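Local coordinates for protein GH61E (Thielavia terrestris, PDB 3EJA), which probably acts as a copper-dependent lytic polysaccharide monooxygenase, oxidatively cleaving (1-4)-glycosidic bonds in polysaccharides such as cellulose, at residues I139-A144 with I188-P193; S48-T53 with A157-T162. All blocks are in the same frame, centred on the assembly; numbering follows the deposited sequence.

Interaction 1: I139-A144 with I188-P193; sequences IGLHVA and INIYYP. With SO4 (sulfate ion), chain I.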
loop_
_atom_site.group_PDB
_atom_site.type_symbol
_atom_site.label_atom_id
_atom_site.label_comp_id
_atom_site.label_asym_id
_atom_site.label_seq_id
_atom_site.Cartn_x
_atom_site.Cartn_y
_atom_site.Cartn_z
ATOM N N ILE A 139 2.568 3.934 -6.872
ATOM C CA ILE A 139 3.858 3.896 -7.552
ATOM C C ILE A 139 3.850 4.863 -8.731
ATOM O O ILE A 139 3.247 4.576 -9.768
ATOM C CB ILE A 139 4.214 2.453 -8.033
ATOM C CG1 ILE A 139 3.926 1.425 -6.928
ATOM C CG2 ILE A 139 5.670 2.393 -8.509
ATOM C CD1 ILE A 139 4.068 -0.040 -7.361
ATOM N N GLY A 140 4.511 6.007 -8.562
ATOM C CA GLY A 140 4.655 6.999 -9.634
ATOM C C GLY A 140 5.631 6.494 -10.675
ATOM O O GLY A 140 6.797 6.204 -10.351
ATOM N N LEU A 141 5.155 6.380 -11.914
ATOM C CA LEU A 141 5.945 5.796 -13.017
ATOM C C LEU A 141 6.425 6.799 -14.089
ATOM O O LEU A 141 6.950 6.402 -15.146
ATOM C CB LEU A 141 5.151 4.655 -13.669
ATOM C CG LEU A 141 4.754 3.461 -12.791
ATOM C CD1 LEU A 141 3.888 2.481 -13.588
ATOM C CD2 LEU A 141 6.001 2.753 -12.238
ATOM N N HIS A 142 6.257 8.093 -13.806
ATOM C CA HIS A 142 6.563 9.168 -14.767
ATOM C C HIS A 142 8.052 9.307 -15.127
ATOM O O HIS A 142 8.390 9.844 -16.185
ATOM C CB HIS A 142 6.008 10.513 -14.264
ATOM C CG HIS A 142 6.462 10.871 -12.884
ATOM N ND1 HIS A 142 6.071 10.166 -11.767
ATOM C CD2 HIS A 142 7.274 11.860 -12.440
ATOM C CE1 HIS A 142 6.632 10.696 -10.697
ATOM N NE2 HIS A 142 7.364 11.728 -11.076
ATOM N N VAL A 143 8.939 8.835 -14.253
ATOM C CA VAL A 143 10.367 8.751 -14.575
ATOM C C VAL A 143 10.943 7.351 -14.285
ATOM O O VAL A 143 12.118 7.208 -13.919
ATOM C CB VAL A 143 11.203 9.872 -13.865
ATOM C CG1 VAL A 143 10.842 11.268 -14.420
ATOM C CG2 VAL A 143 11.032 9.824 -12.329
ATOM N N ALA A 144 10.117 6.326 -14.473
ATOM C CA ALA A 144 10.477 4.956 -14.083
ATOM C C ALA A 144 11.195 4.148 -15.169
ATOM O O ALA A 144 11.442 2.953 -14.990
ATOM C CB ALA A 144 9.243 4.202 -13.580
ATOM N N ILE A 188 9.986 0.581 -16.257
ATOM C CA ILE A 188 8.990 0.655 -17.327
ATOM C C ILE A 188 8.961 2.053 -17.934
ATOM O O ILE A 188 9.042 3.056 -17.217
ATOM C CB ILE A 188 7.555 0.258 -16.813
ATOM C CG1 ILE A 188 6.529 0.221 -17.956
ATOM C CG2 ILE A 188 7.094 1.169 -15.639
ATOM C CD1 ILE A 188 5.122 -0.267 -17.537
ATOM N N ASN A 189 8.855 2.099 -19.259
ATOM C CA ASN A 189 8.557 3.336 -19.973
ATOM C C ASN A 189 7.070 3.370 -20.345
ATOM O O ASN A 189 6.617 2.639 -21.234
ATOM C CB ASN A 189 9.447 3.464 -21.218
ATOM C CG ASN A 189 9.397 4.856 -21.827
ATOM O OD1 ASN A 189 8.351 5.491 -21.856
ATOM N ND2 ASN A 189 10.532 5.335 -22.311
ATOM N N ILE A 190 6.311 4.216 -19.651
ATOM C CA ILE A 190 4.861 4.302 -19.861
ATOM C C ILE A 190 4.486 5.143 -21.094
ATOM O O ILE A 190 3.329 5.154 -21.508
ATOM C CB ILE A 190 4.115 4.836 -18.598
ATOM C CG1 ILE A 190 4.571 6.265 -18.250
ATOM C CG2 ILE A 190 4.323 3.859 -17.409
ATOM C CD1 ILE A 190 3.681 7.011 -17.227
ATOM N N TYR A 191 5.475 5.830 -21.667
ATOM C CA TYR A 191 5.250 6.823 -22.727
ATOM C C TYR A 191 5.534 6.299 -24.136
ATOM O O TYR A 191 4.879 6.701 -25.104
ATOM C CB TYR A 191 6.117 8.072 -22.484
ATOM C CG TYR A 191 5.817 8.750 -21.168
ATOM C CD1 TYR A 191 4.588 9.385 -20.953
ATOM C CD2 TYR A 191 6.750 8.726 -20.119
ATOM C CE1 TYR A 191 4.297 9.998 -19.723
ATOM C CE2 TYR A 191 6.470 9.335 -18.889
ATOM C CZ TYR A 191 5.240 9.964 -18.705
ATOM O OH TYR A 191 4.953 10.562 -17.502
ATOM N N TYR A 192 6.550 5.447 -24.252
ATOM C CA TYR A 192 6.980 4.939 -25.565
ATOM C C TYR A 192 7.822 3.673 -25.442
ATOM O O TYR A 192 8.808 3.663 -24.705
ATOM C CB TYR A 192 7.831 5.979 -26.307
ATOM C CG TYR A 192 8.565 5.353 -27.472
ATOM C CD1 TYR A 192 7.889 5.038 -28.655
ATOM C CD2 TYR A 192 9.915 5.032 -27.376
ATOM C CE1 TYR A 192 8.550 4.427 -29.718
ATOM C CE2 TYR A 192 10.584 4.425 -28.434
ATOM C CZ TYR A 192 9.900 4.135 -29.597
ATOM O OH TYR A 192 10.572 3.545 -30.639
ATOM N N PRO A 193 7.447 2.600 -26.155
ATOM C CA PRO A 193 6.165 2.390 -26.823
ATOM C C PRO A 193 5.119 2.357 -25.716
ATOM O O PRO A 193 5.399 1.773 -24.662
ATOM C CB PRO A 193 6.319 0.986 -27.423
ATOM C CG PRO A 193 7.804 0.755 -27.512
ATOM C CD PRO A 193 8.370 1.460 -26.325
HETATM S S SO4 I . 9.900 14.345 -10.145
HETATM O O1 SO4 I . 10.754 13.162 -10.093
HETATM O O2 SO4 I . 10.060 14.984 -11.447
HETATM O O3 SO4 I . 8.511 13.963 -9.922
HETATM O O4 SO4 I . 10.307 15.282 -9.099
HETATM O O HOH W 1 7.960 5.575 -17.517
#
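Beside the metal site of this AA9 enzyme, the turn L141-A144 at the end of strand 130-140 rests on I188-Y191 of the long loop that follows the last strand. L141 supplies the apolar part. Its CD2 meets I188 CG2 at 3.9 Å and its CB meets I190 CG2, each isoleucine side chain running aslant to the leucine; Y198 closes over L141 and I188. One direct hydrogen bond joins the backbones, from I188 N to A144 O, 3.1 Å long and close to straight at 167°. A water gives a second, indirect connection. It donates to L141 O (2.7 Å) and to I188 O and accepts from I190 N, so three backbone polar groups of the two loops converge on it.

H142 belongs to the second coordination sphere typical of lytic polysaccharide monooxygenases and probably takes part in O2 binding with Q151. Its chi1 of 54° sets CG between the backbone N and the carbonyl carbon and turns the imidazole away from 188-193, into a stack with H68, a ligand of the bound magnesium. H142 NE2 donates to O3 of a sulfate at 2.8 Å; this ion, likely from the crystallisation liquor, is also held by Q151 NE2. The CB and backbone O of H142 face Y191: CB lies 3.4 Å from Y191 OH, while H142 O sits in plane at the edge of the tyrosine ring, nearest CE2. I190 CG1 lies 3.6 Å above the centre of one face of that ring. N189 shapes the chain here through an Asx motif, OD1 accepting from Y191 N (the Asx turn) at 2.9 Å in its carbonyl plane and from Y192 N from above it.

Interaction 2: S48-T53 with A157-T162; sequences SVLNTT and AQLSVT. With NAG (2-acetamido-2-deoxy-beta-D-glucopyranose), chain E.
S48 leads into a parallel pairing with A157-T162 at the margin of the five-stranded sheet, one half of the fibronectin type III-like beta sandwich. Its O receives a weak bond from Q158 NE2 (3.2 Å), delivered by an extended glutamine chain whose OE1 is taken by R17 NE and A46 N. V49 crosses that chain at about a right angle, CG2 near NE2, and with CG1 anti to the backbone N (chi1 176°) it brings this methyl to 3.5 Å from S160 N.

From L50 onward the strands are in regular parallel register, although the axes of the two short segments are inclined by 39°. L50 N donates to Q158 O at 2.8 Å, and L50 O accepts from S160 N. The L50 side chain lies alongside that of L159, pointing the same way, with CD2 4.2 Å from L159 CD1; V7 and V58 of the facing sheet close over L50, so its side chain turns toward the sandwich interior.

N51, the first residue of an N-T-T sequon, projects from the other face. Its ND2 is bonded to C1 of an N-acetylglucosamine at 1.4 Å, while OD1 turns back to S160 CB. T52 returns to the face of L50, with CG2 beside V161 CG2 and OG1 hydrogen-bonded to S56 OG. Its backbone N donates to S160 O at 172°, and its O receives T162 N. On the glycan-bearing face, T53 and T162 meet aslant, the methyl CG2 of T53 lying 3.6 Å from T162 OG1.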
loop_
_atom_site.group_PDB
_atom_site.type_symbol
_atom_site.label_atom_id
_atom_site.label_comp_id
_atom_site.label_asym_id
_atom_site.label_seq_id
_atom_site.Cartn_x
_atom_site.Cartn_y
_atom_site.Cartn_z
ATOM N N SER A 48 -3.403 5.786 17.728
ATOM C CA SER A 48 -4.730 5.198 17.742
ATOM C C SER A 48 -4.863 4.017 16.779
ATOM O O SER A 48 -3.989 3.785 15.931
ATOM C CB SER A 48 -5.774 6.280 17.438
ATOM O OG SER A 48 -7.079 5.747 17.481
ATOM N N VAL A 49 -5.956 3.269 16.940
ATOM C CA VAL A 49 -6.278 2.125 16.102
ATOM C C VAL A 49 -7.680 2.317 15.517
ATOM O O VAL A 49 -8.601 2.743 16.228
ATOM C CB VAL A 49 -6.203 0.804 16.920
ATOM C CG1 VAL A 49 -6.637 -0.399 16.080
ATOM C CG2 VAL A 49 -4.786 0.591 17.468
ATOM N N LEU A 50 -7.838 2.017 14.228
ATOM C CA LEU A 50 -9.145 2.088 13.585
ATOM C C LEU A 50 -9.899 0.764 13.713
ATOM O O LEU A 50 -9.449 -0.268 13.214
ATOM C CB LEU A 50 -9.013 2.480 12.102
ATOM C CG LEU A 50 -10.267 2.441 11.211
ATOM C CD1 LEU A 50 -11.273 3.521 11.597
ATOM C CD2 LEU A 50 -9.910 2.572 9.734
ATOM N N ASN A 51 -11.051 0.804 14.376
ATOM C CA ASN A 51 -11.936 -0.358 14.450
ATOM C C ASN A 51 -12.737 -0.505 13.168
ATOM O O ASN A 51 -13.343 0.456 12.692
ATOM C CB ASN A 51 -12.903 -0.245 15.632
ATOM C CG ASN A 51 -12.199 -0.232 16.978
ATOM O OD1 ASN A 51 -11.013 -0.571 17.087
ATOM N ND2 ASN A 51 -12.940 0.160 18.020
ATOM N N THR A 52 -12.734 -1.712 12.616
ATOM C CA THR A 52 -13.502 -2.009 11.417
ATOM C C THR A 52 -13.869 -3.495 11.389
ATOM O O THR A 52 -13.285 -4.295 12.115
ATOM C CB THR A 52 -12.748 -1.572 10.130
ATOM O OG1 THR A 52 -13.680 -1.423 9.049
ATOM C CG2 THR A 52 -11.635 -2.569 9.757
ATOM N N THR A 53 -14.849 -3.859 10.574
ATOM C CA THR A 53 -15.259 -5.256 10.480
ATOM C C THR A 53 -14.767 -5.861 9.179
ATOM O O THR A 53 -14.608 -5.153 8.181
ATOM C CB THR A 53 -16.796 -5.424 10.571
ATOM O OG1 THR A 53 -17.417 -4.817 9.427
ATOM C CG2 THR A 53 -17.333 -4.789 11.858
ATOM N N ALA A 157 -1.548 1.906 8.157
ATOM C CA ALA A 157 -2.571 2.204 9.159
ATOM C C ALA A 157 -2.713 1.032 10.125
ATOM O O ALA A 157 -2.434 -0.114 9.758
ATOM C CB ALA A 157 -3.911 2.498 8.487
ATOM N N GLN A 158 -3.146 1.339 11.351
ATOM C CA GLN A 158 -3.368 0.323 12.389
ATOM C C GLN A 158 -4.862 0.026 12.516
ATOM O O GLN A 158 -5.663 0.933 12.772
ATOM C CB GLN A 158 -2.772 0.786 13.726
ATOM C CG GLN A 158 -1.254 1.045 13.632
ATOM C CD GLN A 158 -0.591 1.544 14.918
ATOM O OE1 GLN A 158 0.640 1.553 15.010
ATOM N NE2 GLN A 158 -1.389 1.963 15.902
ATOM N N LEU A 159 -5.214 -1.241 12.310
ATOM C CA LEU A 159 -6.606 -1.706 12.282
ATOM C C LEU A 159 -6.893 -2.756 13.355
ATOM O O LEU A 159 -6.024 -3.564 13.702
ATOM C CB LEU A 159 -6.926 -2.312 10.903
ATOM C CG LEU A 159 -7.504 -1.426 9.786
ATOM C CD1 LEU A 159 -6.744 -0.122 9.627
ATOM C CD2 LEU A 159 -7.580 -2.188 8.449
ATOM N N SER A 160 -8.121 -2.728 13.868
ATOM C CA SER A 160 -8.678 -3.841 14.621
ATOM C C SER A 160 -9.868 -4.392 13.840
ATOM O O SER A 160 -10.904 -3.731 13.731
ATOM C CB SER A 160 -9.109 -3.393 16.021
ATOM O OG SER A 160 -9.698 -4.468 16.719
ATOM N N VAL A 161 -9.701 -5.596 13.295
ATOM C CA VAL A 161 -10.706 -6.242 12.458
ATOM C C VAL A 161 -11.504 -7.271 13.265
ATOM O O VAL A 161 -10.931 -8.163 13.893
ATOM C CB VAL A 161 -10.061 -6.910 11.210
ATOM C CG1 VAL A 161 -11.104 -7.650 10.369
ATOM C CG2 VAL A 161 -9.332 -5.866 10.365
ATOM N N THR A 162 -12.827 -7.127 13.249
ATOM C CA THR A 162 -13.715 -8.057 13.944
ATOM C C THR A 162 -14.656 -8.736 12.952
ATOM O O THR A 162 -14.795 -8.291 11.815
ATOM C CB THR A 162 -14.545 -7.342 15.043
ATOM O OG1 THR A 162 -15.318 -6.292 14.452
ATOM C CG2 THR A 162 -13.627 -6.745 16.108
HETATM C C1 NAG E . -12.229 0.069 19.272
HETATM C C2 NAG E . -12.999 1.038 20.171
HETATM C C3 NAG E . -12.539 0.955 21.626
HETATM C C4 NAG E . -12.453 -0.496 22.099
HETATM C C5 NAG E . -11.630 -1.308 21.090
HETATM C C6 NAG E . -11.410 -2.772 21.484
HETATM C C7 NAG E . -13.819 3.024 19.040
HETATM C C8 NAG E . -13.483 4.391 18.512
HETATM N N2 NAG E . -12.844 2.397 19.688
HETATM O O3 NAG E . -13.433 1.688 22.434
HETATM O O4 NAG E . -11.851 -0.511 23.373
HETATM O O5 NAG E . -12.270 -1.233 19.828
HETATM O O6 NAG E . -10.286 -3.280 20.789
HETATM O O7 NAG E . -14.936 2.532 18.869
#

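Interactions 1 and 2 illustrate how one sheet can serve different tasks at its two ends. Their centres are about 35 Å apart, on opposite sides of the chain's centre, and their nearest atoms stay about 16 Å apart. Neighbouring antiparallel strands 130-140 and 151-162 connect them: the first leads out into the turn of interaction 1, the second ends in the pairing of interaction 2. Along the chain the segments alternate, 48-53, 139-144, 157-162, then 188-193, so the two contacts cross in sequence. Interaction 1 brings two loops together beside the metal site, whereas interaction 2 adds the glycosylated margin strand 50-53, away from that site.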